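Local structure of zona occludens toxin N-terminal domain-containing protein (Neisseria meningitidis MC58, 2R2A) at residues F32-D35 with I39-K42; E111-L116 with L135-L140. The protein is a zonular occludens toxin (Zot) family protein whose N-terminal domain, the part described here, has a P-loop NTPase-like fold and probably binds nucleotide. All coordinates share one frame; numbering follows the deposited sequence.

In the fold
Interactions 1 and 2 illustrate how one domain of P-loop NTPase type relies on hydrogen bonds and water bridges at the surface in interaction 1 and mainly on van der Waals contact in the mostly buried interaction 2. Interaction 1 closes a loop between helix 18-28, which follows the probable Walker A loop, and strand 43-45; its centre lies about 17 Å from the centre of the chain. Interaction 2, about 13 Å from that centre, joins two short helices beside the middle of the sheet. The two contact centres are about 27 Å apart and their nearest atoms about 11 Å. Neighbouring strands connect them indirectly: Phe-32 and Arg-41 lean on strand 90-93, whose neighbour 125-130 meets Leu-116.

Interaction 1. Residues F32-D35 with I39-K42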
ATOM      1  N   PHE A  32      12.918  -3.984  -2.519  1.00 21.46           N
ATOM      2  CA  PHE A  32      13.452  -2.777  -1.908  1.00 21.59           C
ATOM      3  C   PHE A  32      14.978  -2.683  -1.880  1.00 21.23           C
ATOM      4  O   PHE A  32      15.529  -1.699  -1.415  1.00 20.76           O
ATOM      5  CB  PHE A  32      12.885  -2.628  -0.483  1.00 21.06           C
ATOM      6  CG  PHE A  32      11.395  -2.433  -0.461  1.00 22.45           C
ATOM      7  CD1 PHE A  32      10.540  -3.508  -0.200  1.00 24.41           C
ATOM      8  CD2 PHE A  32      10.837  -1.178  -0.720  1.00 21.57           C
ATOM      9  CE1 PHE A  32       9.153  -3.324  -0.199  1.00 22.11           C
ATOM     10  CE2 PHE A  32       9.469  -0.989  -0.721  1.00 22.78           C
ATOM     11  CZ  PHE A  32       8.628  -2.075  -0.445  1.00 22.13           C
ATOM     12  N   LYS A  33      15.644  -3.739  -2.325  1.00 20.60           N
ATOM     13  CA  LYS A  33      17.091  -3.806  -2.253  1.00 21.99           C
ATOM     14  C   LYS A  33      17.662  -3.040  -3.434  1.00 21.29           C
ATOM     15  O   LYS A  33      16.958  -2.899  -4.452  1.00 21.66           O
ATOM     16  CB  LYS A  33      17.519  -5.255  -2.347  1.00 22.37           C
ATOM     17  CG  LYS A  33      17.237  -6.056  -1.041  1.00 24.48           C
ATOM     18  CD  LYS A  33      17.649  -7.501  -1.267  1.00 31.68           C
ATOM     19  CE  LYS A  33      17.153  -8.419  -0.145  1.00 34.10           C
ATOM     20  NZ  LYS A  33      17.662  -8.020   1.194  1.00 37.68           N
ATOM     21  N   PRO A  34      18.928  -2.581  -3.315  1.00 21.91           N
ATOM     22  CA  PRO A  34      19.550  -1.860  -4.447  1.00 21.57           C
ATOM     23  C   PRO A  34      19.829  -2.843  -5.575  1.00 21.00           C
ATOM     24  O   PRO A  34      20.052  -4.029  -5.313  1.00 21.51           O
ATOM     25  CB  PRO A  34      20.854  -1.329  -3.859  1.00 21.60           C
ATOM     26  CG  PRO A  34      21.154  -2.160  -2.705  1.00 24.64           C
ATOM     27  CD  PRO A  34      19.860  -2.737  -2.187  1.00 21.91           C
ATOM     28  N   ASP A  35      19.762  -2.362  -6.810  1.00 21.56           N
ATOM     29  CA  ASP A  35      20.031  -3.179  -7.975  1.00 20.98           C
ATOM     30  C   ASP A  35      21.559  -3.344  -8.185  1.00 20.12           C
ATOM     31  O   ASP A  35      22.352  -3.040  -7.279  1.00 19.43           O
ATOM     32  CB  ASP A  35      19.350  -2.570  -9.208  1.00 20.00           C
ATOM     33  CG  ASP A  35      19.958  -1.205  -9.646  1.00 21.11           C
ATOM     34  OD1 ASP A  35      21.040  -0.804  -9.178  1.00 17.69           O
ATOM     35  OD2 ASP A  35      19.333  -0.535 -10.484  1.00 20.74           O
ATOM     36  N   ILE A  39      21.372   1.116  -7.002  1.00 15.56           N
ATOM     37  CA  ILE A  39      20.205   1.980  -7.067  1.00 15.54           C
ATOM     38  C   ILE A  39      18.985   1.243  -6.512  1.00 16.65           C
ATOM     39  O   ILE A  39      18.647   0.165  -6.988  1.00 14.60           O
ATOM     40  CB  ILE A  39      19.868   2.406  -8.521  1.00 16.07           C
ATOM     41  CG1 ILE A  39      21.127   2.890  -9.251  1.00 14.86           C
ATOM     42  CG2 ILE A  39      18.814   3.493  -8.545  1.00 14.71           C
ATOM     43  CD1 ILE A  39      21.743   4.140  -8.648  1.00 12.96           C
ATOM     44  N   ARG A  40      18.348   1.843  -5.516  1.00 18.75           N
ATOM     45  CA  ARG A  40      17.045   1.341  -5.016  1.00 19.63           C
ATOM     46  C   ARG A  40      15.901   1.921  -5.821  1.00 19.52           C
ATOM     47  O   ARG A  40      15.973   3.061  -6.302  1.00 19.69           O
ATOM     48  CB  ARG A  40      16.839   1.682  -3.537  1.00 19.90           C
ATOM     49  CG  ARG A  40      17.760   0.988  -2.590  1.00 23.68           C
ATOM     50  CD  ARG A  40      17.910   1.757  -1.280  1.00 30.42           C
ATOM     51  NE  ARG A  40      18.370   0.928  -0.154  1.00 34.87           N
ATOM     52  CZ  ARG A  40      19.625   0.507   0.040  1.00 39.53           C
ATOM     53  NH1 ARG A  40      20.598   0.791  -0.827  1.00 41.42           N
ATOM     54  NH2 ARG A  40      19.921  -0.229   1.105  1.00 40.68           N
ATOM     55  N   ARG A  41      14.811   1.166  -5.956  1.00 20.80           N
ATOM     56  CA  ARG A  41      13.616   1.706  -6.617  1.00 22.60           C
ATOM     57  C   ARG A  41      13.080   2.885  -5.786  1.00 23.15           C
ATOM     58  O   ARG A  41      13.101   2.834  -4.559  1.00 21.48           O
ATOM     59  CB  ARG A  41      12.534   0.615  -6.737  1.00 22.31           C
ATOM     60  CG  ARG A  41      13.002  -0.505  -7.656  1.00 24.24           C
ATOM     61  CD  ARG A  41      12.036  -1.671  -7.608  1.00 24.42           C
ATOM     62  NE  ARG A  41      10.726  -1.308  -8.124  1.00 23.38           N
ATOM     63  CZ  ARG A  41       9.675  -2.129  -8.145  1.00 26.20           C
ATOM     64  NH1 ARG A  41       9.790  -3.368  -7.679  1.00 23.90           N
ATOM     65  NH2 ARG A  41       8.492  -1.703  -8.607  1.00 24.68           N
ATOM     66  N   LYS A  42      12.664   3.951  -6.474  1.00 23.00           N
ATOM     67  CA  LYS A  42      12.119   5.127  -5.819  1.00 24.93           C
ATOM     68  C   LYS A  42      10.834   4.726  -5.085  1.00 24.87           C
ATOM     69  O   LYS A  42      10.035   3.969  -5.635  1.00 26.18           O
ATOM     70  CB  LYS A  42      11.808   6.191  -6.868  1.00 25.48           C
ATOM     71  CG  LYS A  42      11.304   7.487  -6.307  1.00 27.54           C
ATOM     72  CD  LYS A  42      11.292   8.591  -7.403  1.00 25.90           C
ATOM     73  CE  LYS A  42      11.030   9.962  -6.770  1.00 29.22           C
ATOM     74  NZ  LYS A  42      10.740  11.073  -7.758  1.00 29.62           N
TER
HETATM   75  O   HOH W   1      17.044  -1.829   1.485  1.00 63.82           O
HETATM   76  O   HOH W   2      14.661  -1.268  -4.748  1.00 29.75           O
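Asp-35 and Ile-39 close a hairpin-like loop between helix 18-28 and strand 43-45, its two arms coming together without regular strand geometry. The arms approach most closely at Pro-34 and Arg-40, with CA atoms 4.1 Å apart. Asp-35 N donates to Ile-39 O over 2.8 Å. On the side away from the bend, water 2 bridges the arms, donating to Lys-33 O and accepting from Arg-41 N.

The Asp-35 side chain supplies the second direct bond. Its CG is tucked between the backbone N and the carbonyl carbon (chi1 67°), a torsion that places the carboxylate beside Ile-39, where OD1 can accept from the backbone amide. There OD1 receives Ile-39 N at 2.9 Å, from above the carboxylate plane, and also Asn-37 N, the bond of an Asx turn. One oxygen thus gathers two amides of the bend, while the carboxylate runs alongside the CB of Ile-39.

Farther along, Arg-40 and Pro-34 extend side by side. The arginine, extended from CG to NE, brings its guanidinium against the proline ring, and Pro-34 CD sits over one face near the rim. Water 1 adds a link from Phe-32 O to Arg-40 NH2, weak at the arginine end. The closest approach of this pair is Pro-34 CG to Arg-40 NH1, 3.5 Å.

Interaction 2. Residues E111-L116 with L135-L140; sequences ENVQWL and LLDQNL
Val-113 and Asp-137 approach from opposite directions, joining helix 111-114 to the beginning of helix 138-141 in a P-loop NTPase-like domain. Val-113 holds CG1 anti to its backbone nitrogen (chi1 171°), and its two methyls take different partners: CG2 meets Asp-137 OD2 at 3.3 Å, whereas CG1, itself 3.7 Å from Asp-137 OD2, also reaches Asn-139 CB at 3.8 Å, the valine and asparagine side chains crossing at about a right angle.

Asp-137 is the N-cap of its helix. Its CG stands opposite the backbone N (chi1 -162°), and the carboxylate divides its duties: OD1 accepts Asn-139 N at 2.9 Å, on the anti side and somewhat out of plane, while OD2 faces the valine.

A second, wholly apolar point of contact lies three residues farther along each segment. Leu-116 CD1 touches Leu-140 CD1 at 3.7 Å, and the other methyl, Leu-116 CD2, rests over one face of the Trp-115 ring near its rim. Leu-140, which also touches Trp-100, thus meets strand 7-11 through Ile-7, and Leu-116 meets strand 125-130 through Ile-126.

Across the contact the adhesion is van der Waals in kind. The helix start would probably favour the anionic form of the buried Asp-137; the valine methyls contribute no hydrogen bond to OD2, so the N-H of Asn-139 on OD1 is the polar hold on this carboxylate within the segments.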
ATOM      1  N   GLU A 111     -10.180   9.196 -13.262  1.00 28.13           N
ATOM      2  CA  GLU A 111      -8.895   9.007 -13.906  0.60 28.62           C
ATOM      3  C   GLU A 111      -7.856   8.390 -12.967  1.00 28.09           C
ATOM      4  O   GLU A 111      -7.067   7.550 -13.391  1.00 27.65           O
ATOM      5  CB  GLU A 111      -8.390  10.319 -14.472  0.60 28.78           C
ATOM      6  CG  GLU A 111      -9.083  10.704 -15.758  0.60 31.27           C
ATOM      7  CD  GLU A 111      -8.304  11.729 -16.513  0.60 32.92           C
ATOM      8  OE1 GLU A 111      -7.191  11.399 -16.990  0.60 34.62           O
ATOM      9  OE2 GLU A 111      -8.804  12.866 -16.611  0.60 34.56           O
ATOM     10  N   ASN A 112      -7.877   8.794 -11.691  1.00 28.33           N
ATOM     11  CA  ASN A 112      -6.911   8.260 -10.699  1.00 28.49           C
ATOM     12  C   ASN A 112      -7.138   6.793 -10.285  1.00 28.13           C
ATOM     13  O   ASN A 112      -6.319   6.185  -9.586  1.00 28.56           O
ATOM     14  CB  ASN A 112      -6.785   9.161  -9.466  1.00 27.85           C
ATOM     15  CG  ASN A 112      -5.411   9.028  -8.801  1.00 28.90           C
ATOM     16  OD1 ASN A 112      -4.389   9.022  -9.490  1.00 30.11           O
ATOM     17  ND2 ASN A 112      -5.383   8.932  -7.470  1.00 24.94           N
ATOM     18  N   VAL A 113      -8.242   6.225 -10.750  1.00 28.24           N
ATOM     19  CA  VAL A 113      -8.514   4.798 -10.614  1.00 27.28           C
ATOM     20  C   VAL A 113      -8.280   4.067 -11.932  1.00 28.22           C
ATOM     21  O   VAL A 113      -7.739   2.965 -11.916  1.00 27.91           O
ATOM     22  CB  VAL A 113      -9.985   4.539 -10.121  1.00 27.60           C
ATOM     23  CG1 VAL A 113     -10.380   3.052 -10.166  1.00 25.09           C
ATOM     24  CG2 VAL A 113     -10.208   5.110  -8.718  1.00 26.65           C
ATOM     25  N   GLN A 114      -8.681   4.676 -13.066  1.00 28.42           N
ATOM     26  CA  GLN A 114      -8.639   4.018 -14.389  0.60 29.32           C
ATOM     27  C   GLN A 114      -7.268   3.435 -14.733  1.00 29.44           C
ATOM     28  O   GLN A 114      -7.164   2.402 -15.407  1.00 29.96           O
ATOM     29  CB  GLN A 114      -9.059   4.990 -15.515  0.60 29.26           C
ATOM     30  CG  GLN A 114     -10.515   5.435 -15.446  0.60 30.08           C
ATOM     31  CD  GLN A 114     -10.969   6.285 -16.605  0.60 29.91           C
ATOM     32  OE1 GLN A 114     -10.186   7.028 -17.206  0.60 31.93           O
ATOM     33  NE2 GLN A 114     -12.261   6.203 -16.913  0.60 30.32           N
ATOM     34  N   TRP A 115      -6.220   4.130 -14.306  1.00 29.65           N
ATOM     35  CA  TRP A 115      -4.841   3.761 -14.655  1.00 29.31           C
ATOM     36  C   TRP A 115      -4.337   2.525 -13.933  1.00 29.36           C
ATOM     37  O   TRP A 115      -3.372   1.897 -14.369  1.00 27.54           O
ATOM     38  CB  TRP A 115      -3.890   4.933 -14.402  1.00 30.12           C
ATOM     39  CG  TRP A 115      -3.593   5.171 -12.968  1.00 29.37           C
ATOM     40  CD1 TRP A 115      -4.347   5.893 -12.092  1.00 30.62           C
ATOM     41  CD2 TRP A 115      -2.462   4.692 -12.225  1.00 31.23           C
ATOM     42  NE1 TRP A 115      -3.767   5.890 -10.846  1.00 29.84           N
ATOM     43  CE2 TRP A 115      -2.612   5.156 -10.895  1.00 29.20           C
ATOM     44  CE3 TRP A 115      -1.347   3.896 -12.545  1.00 31.14           C
ATOM     45  CZ2 TRP A 115      -1.676   4.877  -9.889  1.00 29.90           C
ATOM     46  CZ3 TRP A 115      -0.416   3.616 -11.541  1.00 30.73           C
ATOM     47  CH2 TRP A 115      -0.598   4.100 -10.222  1.00 30.04           C
ATOM     48  N   LEU A 116      -5.003   2.164 -12.826  1.00 29.45           N
ATOM     49  CA  LEU A 116      -4.515   1.119 -11.969  1.00 30.45           C
ATOM     50  C   LEU A 116      -4.444  -0.198 -12.685  1.00 32.09           C
ATOM     51  O   LEU A 116      -3.504  -0.970 -12.473  1.00 31.49           O
ATOM     52  CB  LEU A 116      -5.375   0.978 -10.703  1.00 29.92           C
ATOM     53  CG  LEU A 116      -5.307   2.142  -9.717  1.00 28.73           C
ATOM     54  CD1 LEU A 116      -6.285   1.910  -8.588  1.00 30.39           C
ATOM     55  CD2 LEU A 116      -3.913   2.300  -9.166  1.00 30.21           C
ATOM     56  N   LEU A 135     -13.532  -0.318   2.606  1.00 17.60           N
ATOM     57  CA  LEU A 135     -13.316   1.127   2.576  1.00 18.91           C
ATOM     58  C   LEU A 135     -12.759   1.557   1.237  1.00 19.08           C
ATOM     59  O   LEU A 135     -12.759   2.756   0.945  1.00 20.12           O
ATOM     60  CB  LEU A 135     -12.387   1.563   3.730  1.00 17.02           C
ATOM     61  CG  LEU A 135     -12.995   1.457   5.150  1.00 18.60           C
ATOM     62  CD1 LEU A 135     -11.918   1.712   6.268  1.00 17.27           C
ATOM     63  CD2 LEU A 135     -14.136   2.499   5.280  1.00 22.96           C
ATOM     64  N   LEU A 136     -12.285   0.577   0.436  1.00 19.24           N
ATOM     65  CA  LEU A 136     -11.577   0.841  -0.817  1.00 19.98           C
ATOM     66  C   LEU A 136     -12.441   0.583  -2.033  1.00 19.66           C
ATOM     67  O   LEU A 136     -13.321  -0.231  -1.982  1.00 18.99           O
ATOM     68  CB  LEU A 136     -10.307  -0.018  -0.945  1.00 19.79           C
ATOM     69  CG  LEU A 136      -9.324   0.106   0.215  1.00 19.73           C
ATOM     70  CD1 LEU A 136      -8.142  -0.828   0.004  1.00 25.05           C
ATOM     71  CD2 LEU A 136      -8.839   1.557   0.251  1.00 19.89           C
ATOM     72  N   ASP A 137     -12.106   1.269  -3.117  1.00 19.49           N
ATOM     73  CA  ASP A 137     -12.732   1.115  -4.428  1.00 21.45           C
ATOM     74  C   ASP A 137     -12.676  -0.368  -4.823  1.00 21.81           C
ATOM     75  O   ASP A 137     -11.602  -0.990  -4.746  1.00 21.64           O
ATOM     76  CB  ASP A 137     -11.949   1.974  -5.433  1.00 21.28           C
ATOM     77  CG  ASP A 137     -12.723   2.254  -6.702  1.00 25.78           C
ATOM     78  OD1 ASP A 137     -13.423   1.336  -7.178  1.00 28.38           O
ATOM     79  OD2 ASP A 137     -12.628   3.402  -7.226  1.00 29.10           O
ATOM     80  N   GLN A 138     -13.830  -0.934  -5.190  1.00 21.78           N
ATOM     81  CA  GLN A 138     -13.909  -2.300  -5.729  1.00 23.37           C
ATOM     82  C   GLN A 138     -12.974  -2.475  -6.914  1.00 22.42           C
ATOM     83  O   GLN A 138     -12.419  -3.562  -7.128  1.00 22.28           O
ATOM     84  CB  GLN A 138     -15.359  -2.644  -6.157  1.00 23.97           C
ATOM     85  CG  GLN A 138     -16.259  -3.047  -4.971  1.00 28.42           C
ATOM     86  CD  GLN A 138     -17.655  -3.572  -5.342  1.00 29.24           C
ATOM     87  OE1 GLN A 138     -18.349  -4.153  -4.494  1.00 36.68           O
ATOM     88  NE2 GLN A 138     -18.075  -3.370  -6.599  1.00 33.36           N
ATOM     89  N   ASN A 139     -12.789  -1.397  -7.681  1.00 21.69           N
ATOM     90  CA  ASN A 139     -11.964  -1.439  -8.886  1.00 22.36           C
ATOM     91  C   ASN A 139     -10.474  -1.559  -8.535  1.00 22.08           C
ATOM     92  O   ASN A 139      -9.697  -2.137  -9.294  1.00 23.35           O
ATOM     93  CB  ASN A 139     -12.304  -0.242  -9.808  1.00 22.78           C
ATOM     94  CG  ASN A 139     -13.594  -0.473 -10.617  1.00 25.09           C
ATOM     95  OD1 ASN A 139     -13.817  -1.570 -11.147  1.00 29.13           O
ATOM     96  ND2 ASN A 139     -14.423   0.565 -10.749  1.00 24.36           N
ATOM     97  N   LEU A 140     -10.089  -1.075  -7.354  1.00 20.32           N
ATOM     98  CA  LEU A 140      -8.741  -1.316  -6.839  1.00 19.85           C
ATOM     99  C   LEU A 140      -8.646  -2.725  -6.238  1.00 19.43           C
ATOM    100  O   LEU A 140      -7.662  -3.434  -6.460  1.00 19.45           O
ATOM    101  CB  LEU A 140      -8.374  -0.279  -5.753  1.00 20.08           C
ATOM    102  CG  LEU A 140      -7.087  -0.379  -4.911  1.00 21.51           C
ATOM    103  CD1 LEU A 140      -5.826  -0.445  -5.759  1.00 21.76           C
ATOM    104  CD2 LEU A 140      -7.046   0.884  -3.956  1.00 19.69           C
TER